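Local coordinates for 6-phospho-alpha-glucosidase (Merdibacter massiliensis, PDB 6VC6), which probably hydrolyses 6-phospho-alpha-glucosides to release glucose 6-phosphate, as a family 4 glycosyl hydrolase that uses NAD and a manganese ion, at residues A[180-185]-A[232-237]; A[190-195]-A[208-213]; A[201-206]-A[256-261]. One frame throughout, in Å; residues are numbered along the deposited sequence.

Contact 1: residues A[180-185]-A[232-237]; sequences VSRLLN and QDAEQR
R182 and Q232 mark the closest backbone approach, their CA atoms 5.9 Å apart, where the last turn of helix 172-184 meets a loop without regular helix or strand. R182 carries most of the contact. Its CG lies anti to the backbone N (chi1 175°) and the chain stays extended to NE, which delivers the guanidinium across to the loop. There it grips E235 end-on: R182 NH1 donates to E235 OE1 at 3.0 Å and R182 NH2 donates to E235 OE2 at 2.9 Å, each oxygen using its syn lone pair. The two planes are only 12° apart, so the salt bridge is nearly coplanar and two-pronged, and the NH2 bond is almost straight at 174°. E235 reaches it by a bend at chi2. R182 NH1 also donates to Q232 O at 2.9 Å, a less straight bond than the two to E235; the oxygen lies in the guanidinium plane, while NH1 stands above the plane of the carbonyl. One nitrogen thus ties backbone and carboxylate together. A water also bridges the segments, accepting from Q232 NE2 and giving a weak bond to S181 OG; R178 holds both residues more firmly, through its carbonyl to S181 OG and its NH1 to Q232 OE1. Around this polar seam, V180 and L183 pack on helix 217-227, while A234 rests on L242 of helix 239-246.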
loop_
_atom_site.group_PDB
_atom_site.type_symbol
_atom_site.label_atom_id
_atom_site.label_comp_id
_atom_site.label_asym_id
_atom_site.label_seq_id
_atom_site.Cartn_x
_atom_site.Cartn_y
_atom_site.Cartn_z
ATOM N N VAL A 180 11.053 6.557 13.586
ATOM C CA VAL A 180 11.887 7.683 13.996
ATOM C C VAL A 180 11.475 8.175 15.378
ATOM O O VAL A 180 12.323 8.544 16.200
ATOM C CB VAL A 180 11.814 8.805 12.944
ATOM C CG1 VAL A 180 12.307 10.122 13.522
ATOM C CG2 VAL A 180 12.616 8.425 11.707
ATOM N N SER A 181 10.170 8.177 15.663
ATOM C CA SER A 181 9.700 8.617 16.972
ATOM C C SER A 181 10.218 7.715 18.085
ATOM O O SER A 181 10.512 8.195 19.186
ATOM C CB SER A 181 8.174 8.664 16.993
ATOM O OG SER A 181 7.621 7.362 17.050
ATOM N N ARG A 182 10.332 6.411 17.822
ATOM C CA ARG A 182 10.934 5.512 18.800
ATOM C C ARG A 182 12.429 5.773 18.933
ATOM O O ARG A 182 12.985 5.701 20.035
ATOM C CB ARG A 182 10.669 4.059 18.405
ATOM C CG ARG A 182 11.359 3.031 19.284
ATOM C CD ARG A 182 10.742 1.656 19.098
ATOM N NE ARG A 182 11.548 0.604 19.709
ATOM C CZ ARG A 182 11.101 -0.621 19.969
ATOM N NH1 ARG A 182 9.852 -0.950 19.672
ATOM N NH2 ARG A 182 11.904 -1.517 20.528
ATOM N N LEU A 183 13.093 6.074 17.814
ATOM C CA LEU A 183 14.499 6.464 17.842
ATOM C C LEU A 183 14.726 7.644 18.777
ATOM O O LEU A 183 15.660 7.647 19.586
ATOM C CB LEU A 183 14.959 6.829 16.432
ATOM C CG LEU A 183 15.764 5.866 15.566
ATOM C CD1 LEU A 183 16.463 6.676 14.495
ATOM C CD2 LEU A 183 16.765 5.076 16.388
ATOM N N LEU A 184 13.870 8.659 18.675
ATOM C CA LEU A 184 14.071 9.936 19.342
ATOM C C LEU A 184 13.292 10.063 20.644
ATOM O O LEU A 184 13.437 11.075 21.337
ATOM C CB LEU A 184 13.682 11.082 18.399
ATOM C CG LEU A 184 14.704 11.634 17.396
ATOM C CD1 LEU A 184 15.594 10.546 16.810
ATOM C CD2 LEU A 184 13.987 12.388 16.286
ATOM N N ASN A 185 12.475 9.066 20.989
ATOM C CA ASN A 185 11.628 9.104 22.185
ATOM C C ASN A 185 10.704 10.322 22.163
ATOM O O ASN A 185 10.623 11.093 23.121
ATOM C CB ASN A 185 12.470 9.071 23.463
ATOM C CG ASN A 185 11.658 8.695 24.687
ATOM O OD1 ASN A 185 10.652 7.991 24.587
ATOM N ND2 ASN A 185 12.087 9.167 25.851
ATOM N N GLN A 232 8.701 0.599 14.955
ATOM C CA GLN A 232 8.104 1.043 16.211
ATOM C C GLN A 232 7.506 -0.122 16.992
ATOM O O GLN A 232 7.523 -0.116 18.229
ATOM C CB GLN A 232 7.041 2.110 15.945
ATOM C CG GLN A 232 6.299 2.566 17.198
ATOM C CD GLN A 232 5.071 3.402 16.894
ATOM O OE1 GLN A 232 4.158 2.958 16.198
ATOM N NE2 GLN A 232 5.034 4.614 17.434
ATOM N N ASP A 233 6.985 -1.128 16.294
ATOM C CA ASP A 233 6.421 -2.323 16.913
ATOM C C ASP A 233 7.353 -3.520 16.751
ATOM O O ASP A 233 6.907 -4.644 16.520
ATOM C CB ASP A 233 5.044 -2.632 16.331
ATOM C CG ASP A 233 5.025 -2.589 14.814
ATOM O OD1 ASP A 233 6.087 -2.343 14.204
ATOM O OD2 ASP A 233 3.943 -2.807 14.227
ATOM N N ALA A 234 8.662 -3.282 16.894
ATOM C CA ALA A 234 9.669 -4.298 16.602
ATOM C C ALA A 234 9.474 -5.583 17.398
ATOM O O ALA A 234 9.937 -6.643 16.961
ATOM C CB ALA A 234 11.068 -3.740 16.870
ATOM N N GLU A 235 8.802 -5.519 18.548
ATOM C CA GLU A 235 8.636 -6.712 19.369
ATOM C C GLU A 235 7.667 -7.706 18.737
ATOM O O GLU A 235 7.766 -8.911 18.993
ATOM C CB GLU A 235 8.164 -6.324 20.770
ATOM C CG GLU A 235 9.263 -5.783 21.674
ATOM C CD GLU A 235 9.785 -4.431 21.223
ATOM O OE1 GLU A 235 8.964 -3.578 20.823
ATOM O OE2 GLU A 235 11.016 -4.221 21.266
ATOM N N GLN A 236 6.736 -7.229 17.914
ATOM C CA GLN A 236 5.699 -8.026 17.274
ATOM C C GLN A 236 6.007 -8.358 15.819
ATOM O O GLN A 236 5.194 -9.016 15.164
ATOM C CB GLN A 236 4.350 -7.302 17.356
ATOM C CG GLN A 236 3.793 -7.173 18.762
ATOM C CD GLN A 236 3.511 -5.731 19.142
ATOM O OE1 GLN A 236 3.901 -4.804 18.433
ATOM N NE2 GLN A 236 2.825 -5.538 20.262
ATOM N N ARG A 237 7.097 -7.833 15.270
ATOM C CA ARG A 237 7.379 -7.969 13.848
ATOM C C ARG A 237 8.165 -9.243 13.565
ATOM O O ARG A 237 8.970 -9.699 14.383
ATOM C CB ARG A 237 8.159 -6.760 13.332
ATOM C CG ARG A 237 7.478 -5.432 13.593
ATOM C CD ARG A 237 6.067 -5.414 13.031
ATOM N NE ARG A 237 6.063 -5.333 11.574
ATOM C CZ ARG A 237 6.278 -4.216 10.888
ATOM N NH1 ARG A 237 6.514 -3.076 11.526
ATOM N NH2 ARG A 237 6.257 -4.235 9.562
HETATM O O HOH W 1 7.336 5.179 19.660
#

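Contact 2: residues A[190-195]-A[208-213]; sequences DLDPVY and YDRKTG
D192 N donates to Y208 O at 2.7 Å, nearly straight at 170° and in the carbonyl plane, and Y208 N returns a bond to D192 O. D192 and Y208 are thus an antiparallel hydrogen-bonded pair, with L191 and D209 the non-hydrogen-bonded pair next to it. Beyond these two pairs, R210 N donates a less straight backbone bond to D190 O at 2.9 Å. There the side chains join in, NE of R210 lying 2.7 Å from D190 OD2 in a salt bridge. The bend of the R210 chain at chi3 (41°) turns the guanidinium back to D190, but the donor sits above the carboxylate plane and the two planes are 46° apart. Were the D190 carboxylate replaced by the methyl of an alanine, R210 NE would probably lose its ion-pair mate and the guanidinium would be freer to turn. On the face of D192 and Y208, V194 CG2 touches Y208 CE1 at 3.8 Å. D209 OD2 accepts hydrogen bonds from OG1 and the backbone N of T212; this Asx motif, with G213 N bonded to D209 O, closes the turn after the strand. Together these features describe the open end of a beta hairpin, strands 191-196 and 201-209.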
loop_
_atom_site.group_PDB
_atom_site.type_symbol
_atom_site.label_atom_id
_atom_site.label_comp_id
_atom_site.label_asym_id
_atom_site.label_seq_id
_atom_site.Cartn_x
_atom_site.Cartn_y
_atom_site.Cartn_z
ATOM N N ASP A 190 4.412 14.612 16.238
ATOM C CA ASP A 190 5.143 15.867 16.348
ATOM C C ASP A 190 6.295 15.961 15.355
ATOM O O ASP A 190 7.235 16.732 15.574
ATOM C CB ASP A 190 5.659 16.051 17.776
ATOM C CG ASP A 190 4.538 16.225 18.781
ATOM O OD1 ASP A 190 4.658 15.696 19.907
ATOM O OD2 ASP A 190 3.536 16.890 18.445
ATOM N N LEU A 191 6.243 15.192 14.271
ATOM C CA LEU A 191 7.265 15.212 13.233
ATOM C C LEU A 191 6.655 15.727 11.936
ATOM O O LEU A 191 5.598 15.250 11.510
ATOM C CB LEU A 191 7.861 13.818 13.022
ATOM C CG LEU A 191 8.420 13.111 14.258
ATOM C CD1 LEU A 191 8.643 11.633 13.976
ATOM C CD2 LEU A 191 9.709 13.771 14.721
ATOM N N ASP A 192 7.320 16.702 11.316
ATOM C CA ASP A 192 6.864 17.276 10.054
ATOM C C ASP A 192 7.844 16.912 8.948
ATOM O O ASP A 192 8.914 17.532 8.835
ATOM C CB ASP A 192 6.726 18.798 10.166
ATOM C CG ASP A 192 5.614 19.212 11.108
ATOM O OD1 ASP A 192 5.821 20.163 11.889
ATOM O OD2 ASP A 192 4.535 18.585 11.068
ATOM N N PRO A 193 7.538 15.925 8.112
ATOM C CA PRO A 193 8.488 15.488 7.089
ATOM C C PRO A 193 8.347 16.250 5.778
ATOM O O PRO A 193 7.299 16.814 5.453
ATOM C CB PRO A 193 8.117 14.012 6.895
ATOM C CG PRO A 193 6.642 13.988 7.134
ATOM C CD PRO A 193 6.354 15.048 8.177
ATOM N N VAL A 194 9.446 16.259 5.028
ATOM C CA VAL A 194 9.465 16.671 3.629
ATOM C C VAL A 194 9.893 15.453 2.823
ATOM O O VAL A 194 10.992 14.923 3.027
ATOM C CB VAL A 194 10.407 17.861 3.386
ATOM C CG1 VAL A 194 10.371 18.272 1.922
ATOM C CG2 VAL A 194 10.026 19.030 4.281
ATOM N N TYR A 195 9.026 15.006 1.917
ATOM C CA TYR A 195 9.164 13.700 1.291
ATOM C C TYR A 195 8.867 13.804 -0.197
ATOM O O TYR A 195 8.029 14.603 -0.624
ATOM C CB TYR A 195 8.223 12.687 1.967
ATOM C CG TYR A 195 8.235 11.289 1.390
ATOM C CD1 TYR A 195 7.388 10.940 0.344
ATOM C CD2 TYR A 195 9.069 10.308 1.911
ATOM C CE1 TYR A 195 7.387 9.661 -0.178
ATOM C CE2 TYR A 195 9.074 9.026 1.395
ATOM C CZ TYR A 195 8.231 8.708 0.351
ATOM O OH TYR A 195 8.232 7.433 -0.165
ATOM N N TYR A 208 11.277 17.727 10.410
ATOM C CA TYR A 208 11.211 18.893 11.279
ATOM C C TYR A 208 10.417 18.594 12.544
ATOM O O TYR A 208 9.411 17.880 12.509
ATOM C CB TYR A 208 10.570 20.072 10.547
ATOM C CG TYR A 208 11.386 20.626 9.401
ATOM C CD1 TYR A 208 10.884 20.628 8.106
ATOM C CD2 TYR A 208 12.651 21.158 9.615
ATOM C CE1 TYR A 208 11.621 21.140 7.054
ATOM C CE2 TYR A 208 13.397 21.670 8.569
ATOM C CZ TYR A 208 12.878 21.658 7.292
ATOM O OH TYR A 208 13.616 22.167 6.248
ATOM N N ASP A 209 10.878 19.153 13.661
ATOM C CA ASP A 209 10.094 19.131 14.885
ATOM C C ASP A 209 8.893 20.058 14.741
ATOM O O ASP A 209 9.000 21.151 14.180
ATOM C CB ASP A 209 10.957 19.553 16.075
ATOM C CG ASP A 209 10.154 19.716 17.351
ATOM O OD1 ASP A 209 9.609 18.707 17.846
ATOM O OD2 ASP A 209 10.071 20.853 17.862
ATOM N N ARG A 210 7.740 19.612 15.243
ATOM C CA ARG A 210 6.493 20.346 15.047
ATOM C C ARG A 210 6.535 21.713 15.720
ATOM O O ARG A 210 6.173 22.727 15.113
ATOM C CB ARG A 210 5.311 19.532 15.572
ATOM C CG ARG A 210 3.963 20.189 15.317
ATOM C CD ARG A 210 2.892 19.660 16.256
ATOM N NE ARG A 210 3.388 19.479 17.618
ATOM C CZ ARG A 210 3.173 20.331 18.615
ATOM N NH1 ARG A 210 3.665 20.079 19.821
ATOM N NH2 ARG A 210 2.465 21.434 18.412
ATOM N N LYS A 211 6.938 21.739 16.991
ATOM C CA LYS A 211 6.872 22.968 17.775
ATOM C C LYS A 211 7.946 23.960 17.347
ATOM O O LYS A 211 7.656 25.134 17.093
ATOM C CB LYS A 211 6.997 22.645 19.263
ATOM C CG LYS A 211 6.383 23.689 20.179
ATOM C CD LYS A 211 5.174 24.345 19.533
ATOM C CE LYS A 211 4.176 24.809 20.579
ATOM N NZ LYS A 211 2.805 24.939 20.014
ATOM N N THR A 212 9.196 23.501 17.280
ATOM C CA THR A 212 10.332 24.390 17.072
ATOM C C THR A 212 10.784 24.485 15.621
ATOM O O THR A 212 11.420 25.478 15.255
ATOM C CB THR A 212 11.517 23.941 17.934
ATOM O OG1 THR A 212 12.051 22.717 17.414
ATOM C CG2 THR A 212 11.071 23.723 19.373
ATOM N N GLY A 213 10.484 23.487 14.793
ATOM C CA GLY A 213 10.894 23.527 13.405
ATOM C C GLY A 213 12.333 23.148 13.145
ATOM O O GLY A 213 12.789 23.267 12.002
#

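Contact 3: residues A[201-206]-A[256-261]; sequences YGWFTH and PDFLPN
T205 CG2 sits over the centre of the F258 ring, 3.7 Å from its centroid and 7° off the normal, a well-aligned CH-pi contact. The methyl reaches it because it stands anti to the carbonyl carbon of T205, while CB of D257 covers part of the ring's other face. CB of F258 meets CB of W203 at 3.7 Å, the two side chains crossing at about a right angle, and the indole continues along the strand with W203 CD1 against P260 CB at 3.9 Å. On the opposite face of the sheet F204 and L259 lie side by side, their CB atoms 3.9 Å apart, and both pack on I176 of helix 172-184. Between these layers runs the antiparallel ladder. F204 N donates to L259 O at 2.7 Å and 176°, L259 N returns to F204 O on a lone pair, and N261 N reaches G202 O at 2.9 Å. Beyond it, N261 OD1 caps Y263 N at the turn into the next helix, with the N261 side chain about 7 Å from the manganese ion. Apolar groups therefore clothe both faces while three backbone bonds hold the strands together between them, as suits a buried sheet edge.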
loop_
_atom_site.group_PDB
_atom_site.type_symbol
_atom_site.label_atom_id
_atom_site.label_comp_id
_atom_site.label_asym_id
_atom_site.label_seq_id
_atom_site.Cartn_x
_atom_site.Cartn_y
_atom_site.Cartn_z
ATOM N N TYR A 201 9.329 3.879 -2.960
ATOM C CA TYR A 201 10.512 4.377 -3.652
ATOM C C TYR A 201 10.669 5.867 -3.371
ATOM O O TYR A 201 10.378 6.697 -4.238
ATOM C CB TYR A 201 10.399 4.125 -5.160
ATOM C CG TYR A 201 11.710 3.821 -5.859
ATOM C CD1 TYR A 201 12.929 4.140 -5.276
ATOM C CD2 TYR A 201 11.722 3.218 -7.113
ATOM C CE1 TYR A 201 14.126 3.864 -5.921
ATOM C CE2 TYR A 201 12.910 2.939 -7.763
ATOM C CZ TYR A 201 14.108 3.263 -7.164
ATOM O OH TYR A 201 15.292 2.985 -7.811
ATOM N N GLY A 202 11.114 6.221 -2.167
ATOM C CA GLY A 202 11.165 7.624 -1.797
ATOM C C GLY A 202 12.198 7.904 -0.730
ATOM O O GLY A 202 12.841 7.001 -0.191
ATOM N N TRP A 203 12.341 9.194 -0.425
ATOM C CA TRP A 203 13.323 9.668 0.537
ATOM C C TRP A 203 12.748 10.839 1.320
ATOM O O TRP A 203 11.970 11.637 0.792
ATOM C CB TRP A 203 14.624 10.108 -0.151
ATOM C CG TRP A 203 15.369 8.999 -0.823
ATOM C CD1 TRP A 203 16.368 8.240 -0.286
ATOM C CD2 TRP A 203 15.181 8.526 -2.161
ATOM N NE1 TRP A 203 16.812 7.322 -1.207
ATOM C CE2 TRP A 203 16.100 7.477 -2.367
ATOM C CE3 TRP A 203 14.324 8.887 -3.206
ATOM C CZ2 TRP A 203 16.186 6.786 -3.573
ATOM C CZ3 TRP A 203 14.411 8.199 -4.403
ATOM C CH2 TRP A 203 15.335 7.160 -4.577
ATOM N N PHE A 204 13.144 10.931 2.586
ATOM C CA PHE A 204 12.820 12.073 3.430
ATOM C C PHE A 204 13.995 13.043 3.401
ATOM O O PHE A 204 15.095 12.703 3.853
ATOM C CB PHE A 204 12.525 11.636 4.866
ATOM C CG PHE A 204 11.243 10.867 5.019
ATOM C CD1 PHE A 204 10.065 11.518 5.339
ATOM C CD2 PHE A 204 11.220 9.491 4.856
ATOM C CE1 PHE A 204 8.882 10.816 5.484
ATOM C CE2 PHE A 204 10.041 8.781 5.003
ATOM C CZ PHE A 204 8.872 9.446 5.317
ATOM N N THR A 205 13.766 14.243 2.868
ATOM C CA THR A 205 14.812 15.254 2.807
ATOM C C THR A 205 14.910 16.086 4.078
ATOM O O THR A 205 15.977 16.645 4.354
ATOM C CB THR A 205 14.586 16.183 1.609
ATOM O OG1 THR A 205 13.370 16.918 1.795
ATOM C CG2 THR A 205 14.496 15.378 0.321
ATOM N N HIS A 206 13.829 16.183 4.849
ATOM C CA HIS A 206 13.842 16.883 6.123
ATOM C C HIS A 206 12.862 16.203 7.067
ATOM O O HIS A 206 11.852 15.642 6.636
ATOM C CB HIS A 206 13.472 18.366 5.972
ATOM C CG HIS A 206 14.406 19.139 5.095
ATOM N ND1 HIS A 206 15.664 19.527 5.502
ATOM C CD2 HIS A 206 14.262 19.601 3.830
ATOM C CE1 HIS A 206 16.256 20.191 4.527
ATOM N NE2 HIS A 206 15.427 20.250 3.500
ATOM N N PRO A 256 24.229 9.219 2.637
ATOM C CA PRO A 256 23.892 9.864 3.911
ATOM C C PRO A 256 22.986 11.080 3.801
ATOM O O PRO A 256 22.627 11.649 4.838
ATOM C CB PRO A 256 25.272 10.267 4.448
ATOM C CG PRO A 256 26.056 10.572 3.213
ATOM C CD PRO A 256 25.559 9.621 2.146
ATOM N N ASP A 257 22.596 11.494 2.596
ATOM C CA ASP A 257 21.846 12.738 2.451
ATOM C C ASP A 257 20.450 12.624 3.056
ATOM O O ASP A 257 20.082 13.396 3.948
ATOM C CB ASP A 257 21.764 13.135 0.975
ATOM C CG ASP A 257 23.061 13.728 0.460
ATOM O OD1 ASP A 257 24.047 13.763 1.228
ATOM O OD2 ASP A 257 23.095 14.165 -0.709
ATOM N N PHE A 258 19.657 11.665 2.583
ATOM C CA PHE A 258 18.243 11.593 2.920
ATOM C C PHE A 258 17.917 10.295 3.647
ATOM O O PHE A 258 18.595 9.277 3.477
ATOM C CB PHE A 258 17.373 11.707 1.661
ATOM C CG PHE A 258 17.683 12.910 0.813
ATOM C CD1 PHE A 258 18.017 14.121 1.397
ATOM C CD2 PHE A 258 17.638 12.828 -0.569
ATOM C CE1 PHE A 258 18.303 15.227 0.620
ATOM C CE2 PHE A 258 17.922 13.932 -1.352
ATOM C CZ PHE A 258 18.255 15.133 -0.756
ATOM N N LEU A 259 16.863 10.345 4.458
ATOM C CA LEU A 259 16.361 9.157 5.137
ATOM C C LEU A 259 15.525 8.336 4.163
ATOM O O LEU A 259 14.530 8.845 3.635
ATOM C CB LEU A 259 15.529 9.551 6.351
ATOM C CG LEU A 259 14.814 8.435 7.117
ATOM C CD1 LEU A 259 15.808 7.588 7.893
ATOM C CD2 LEU A 259 13.765 9.020 8.051
ATOM N N PRO A 260 15.881 7.079 3.899
ATOM C CA PRO A 260 15.238 6.339 2.809
ATOM C C PRO A 260 14.004 5.555 3.228
ATOM O O PRO A 260 13.907 5.027 4.338
ATOM C CB PRO A 260 16.351 5.384 2.361
ATOM C CG PRO A 260 17.086 5.081 3.632
ATOM C CD PRO A 260 16.999 6.324 4.495
ATOM N N ASN A 261 13.042 5.500 2.310
ATOM C CA ASN A 261 11.993 4.493 2.379
ATOM C C ASN A 261 12.640 3.114 2.396
ATOM O O ASN A 261 13.566 2.848 1.626
ATOM C CB ASN A 261 11.054 4.643 1.179
ATOM C CG ASN A 261 9.805 3.788 1.290
ATOM O OD1 ASN A 261 9.879 2.574 1.487
ATOM N ND2 ASN A 261 8.645 4.420 1.146
#

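Overall arrangement
Contacts 2 and 3 belong to one three-stranded antiparallel sheet and share strand 201-209. Contact 2 pairs residues 208-209 with 191-192 at the surface, and contact 3 pairs 203-204 with 259-260 in the interior. T205 and H206 both face V194, a classic beta bulge that lies between the pairings of contacts 2 and 3. Contact 1 uses no strand: it is partly buried and tied by side-chain charge, whereas contact 3 relies on apolar faces and backbone bonds, and contact 2 combines a ladder with a surface ion pair. Helix 172-184 links all three, V180 packing on L191 of contact 2 and L259 of contact 3. Along the chain, contact 2 nests inside contact 1, while contact 3 crosses both.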